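Local coordinates for fucolectin-related protein (Streptococcus pneumoniae, PDB 2WMF) that probably hydrolyses host blood-group carbohydrate antigens, as the catalytic module of a family 98 glycoside hydrolase, at residues A[229-234]-A[329-334]. Numbering follows the deposited sequence.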
loop_
_atom_site.group_PDB
_atom_site.type_symbol
_atom_site.label_atom_id
_atom_site.label_comp_id
_atom_site.label_asym_id
_atom_site.label_seq_id
_atom_site.Cartn_x
_atom_site.Cartn_y
_atom_site.Cartn_z
ATOM N N PHE A 229 1.507 15.067 5.722
ATOM C CA PHE A 229 2.504 15.113 6.841
ATOM C C PHE A 229 3.942 15.018 6.307
ATOM O O PHE A 229 4.838 15.732 6.752
ATOM C CB PHE A 229 2.284 13.961 7.827
ATOM C CG PHE A 229 1.011 14.043 8.671
ATOM C CD1 PHE A 229 0.483 15.238 9.110
ATOM C CD2 PHE A 229 0.406 12.867 9.066
ATOM C CE1 PHE A 229 -0.627 15.241 9.934
ATOM C CE2 PHE A 229 -0.688 12.865 9.866
ATOM C CZ PHE A 229 -1.229 14.028 10.291
ATOM N N TRP A 230 4.147 14.137 5.349
ATOM C CA TRP A 230 5.450 13.923 4.703
ATOM C C TRP A 230 5.833 15.212 3.968
ATOM O O TRP A 230 6.940 15.709 4.115
ATOM C CB TRP A 230 5.334 12.743 3.736
ATOM C CG TRP A 230 6.503 12.520 2.841
ATOM C CD1 TRP A 230 7.805 12.246 3.218
ATOM C CD2 TRP A 230 6.489 12.554 1.412
ATOM N NE1 TRP A 230 8.594 12.118 2.075
ATOM C CE2 TRP A 230 7.785 12.268 0.970
ATOM C CE3 TRP A 230 5.468 12.736 0.457
ATOM C CZ2 TRP A 230 8.095 12.187 -0.389
ATOM C CZ3 TRP A 230 5.792 12.675 -0.882
ATOM C CH2 TRP A 230 7.082 12.388 -1.291
ATOM N N LEU A 231 4.903 15.759 3.177
ATOM C CA LEU A 231 5.170 16.989 2.406
ATOM C C LEU A 231 5.450 18.181 3.333
ATOM O O LEU A 231 6.145 19.140 2.948
ATOM C CB LEU A 231 3.986 17.288 1.489
ATOM C CG LEU A 231 3.845 16.331 0.309
ATOM C CD1 LEU A 231 2.472 16.379 -0.454
ATOM C CD2 LEU A 231 5.017 16.527 -0.681
ATOM N N SER A 232 4.878 18.146 4.544
ATOM C CA SER A 232 5.041 19.201 5.544
ATOM C C SER A 232 6.309 19.081 6.403
ATOM O O SER A 232 6.536 19.919 7.282
ATOM C CB SER A 232 3.813 19.222 6.470
ATOM O OG SER A 232 2.590 19.488 5.777
ATOM N N GLY A 233 7.079 18.018 6.174
ATOM C CA GLY A 233 8.331 17.791 6.898
ATOM C C GLY A 233 8.186 17.160 8.257
ATOM O O GLY A 233 9.137 17.178 9.059
ATOM N N LEU A 234 7.024 16.604 8.568
ATOM C CA LEU A 234 6.785 15.975 9.873
ATOM C C LEU A 234 7.218 14.500 9.961
ATOM O O LEU A 234 7.347 13.973 11.047
ATOM C CB LEU A 234 5.308 16.133 10.242
ATOM C CG LEU A 234 4.824 17.580 10.420
ATOM C CD1 LEU A 234 3.300 17.661 10.610
ATOM C CD2 LEU A 234 5.559 18.290 11.580
ATOM N N GLU A 329 10.375 16.592 -3.684
ATOM C CA GLU A 329 10.394 17.782 -4.529
ATOM C C GLU A 329 9.581 17.584 -5.829
ATOM O O GLU A 329 8.914 18.501 -6.291
ATOM C CB GLU A 329 11.841 18.252 -4.787
ATOM C CG GLU A 329 12.700 17.284 -5.524
ATOM C CD GLU A 329 13.487 16.303 -4.642
ATOM O OE1 GLU A 329 13.151 16.047 -3.476
ATOM O OE2 GLU A 329 14.468 15.736 -5.154
ATOM N N GLU A 330 9.582 16.360 -6.353
ATOM C CA GLU A 330 8.729 16.053 -7.536
ATOM C C GLU A 330 7.221 16.187 -7.179
ATOM O O GLU A 330 6.429 16.716 -7.966
ATOM C CB GLU A 330 9.011 14.666 -8.093
ATOM C CG GLU A 330 10.327 14.508 -8.856
ATOM C CD GLU A 330 10.541 13.028 -9.180
ATOM O OE1 GLU A 330 9.917 12.669 -10.190
ATOM O OE2 GLU A 330 11.210 12.249 -8.407
ATOM N N VAL A 331 6.851 15.672 -6.010
ATOM C CA VAL A 331 5.475 15.816 -5.538
ATOM C C VAL A 331 5.133 17.273 -5.284
ATOM O O VAL A 331 4.113 17.758 -5.778
ATOM C CB VAL A 331 5.181 14.894 -4.365
ATOM C CG1 VAL A 331 3.733 15.051 -3.875
ATOM C CG2 VAL A 331 5.431 13.445 -4.770
ATOM N N VAL A 332 5.991 17.999 -4.581
ATOM C CA VAL A 332 5.760 19.441 -4.402
ATOM C C VAL A 332 5.572 20.143 -5.761
ATOM O O VAL A 332 4.608 20.896 -5.991
ATOM C CB VAL A 332 6.886 20.099 -3.564
ATOM C CG1 VAL A 332 6.837 21.633 -3.692
ATOM C CG2 VAL A 332 6.773 19.614 -2.112
ATOM N N ASN A 333 6.452 19.847 -6.705
ATOM C CA ASN A 333 6.467 20.628 -7.939
ATOM C C ASN A 333 5.293 20.365 -8.880
ATOM O O ASN A 333 4.905 21.260 -9.641
ATOM C CB ASN A 333 7.824 20.557 -8.604
ATOM C CG ASN A 333 8.846 21.426 -7.842
ATOM O OD1 ASN A 333 8.481 22.509 -7.366
ATOM N ND2 ASN A 333 10.063 20.958 -7.681
ATOM N N ARG A 334 4.661 19.204 -8.761
ATOM C CA ARG A 334 3.466 18.894 -9.559
ATOM C C ARG A 334 2.160 19.368 -8.891
ATOM O O ARG A 334 1.081 19.283 -9.494
ATOM C CB ARG A 334 3.391 17.380 -9.825
ATOM C CG ARG A 334 2.795 16.611 -8.659
ATOM C CD ARG A 334 3.006 15.136 -8.776
ATOM N NE ARG A 334 2.402 14.429 -7.658
ATOM C CZ ARG A 334 2.465 13.116 -7.451
ATOM N NH1 ARG A 334 3.144 12.337 -8.273
ATOM N NH2 ARG A 334 1.812 12.611 -6.409
#
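W230 O accepts a 3.1 Å hydrogen bond from G233 N, part of the Schellman motif that ends helix 219-231 at G233; L234 N closes the same turn on F229 O at 3.0 Å. From this turn W230 and L231 reach V331. V331 CG1, anti to the backbone N (chi1 -180°), packs across L231, lying 3.7 Å from L231 CD2 and 3.9 Å from L231 CD1. V331 CG2 meets the six-membered end of the indole at its edge, in the ring plane, with W230 CZ3 and W230 CH2 both 4.0 Å from it. The guanidinium of R334, hydrogen-bonded to T284 O, lays one face over the same CG2 methyl, and V331 O is bonded to the T335 hydroxyl. V332 adds a single branch: its CG2 runs alongside L231 in the opposite sense, 3.8 Å from L231 CD2, which therefore touches both valines. Helix 219-231, between strands 207-212 and 237-243 of the (beta/alpha)8 barrel, packs here against helix 328-334, which comes later in the chain, after the barrel's last strand and helix 307-322. W238 meets the indole, while P375 and F390 pack on L231. No hydrogen bond crosses between the segments, so the two helices meet through methyl-methyl contacts and the edge of one aromatic ring, across a small, largely buried apolar surface.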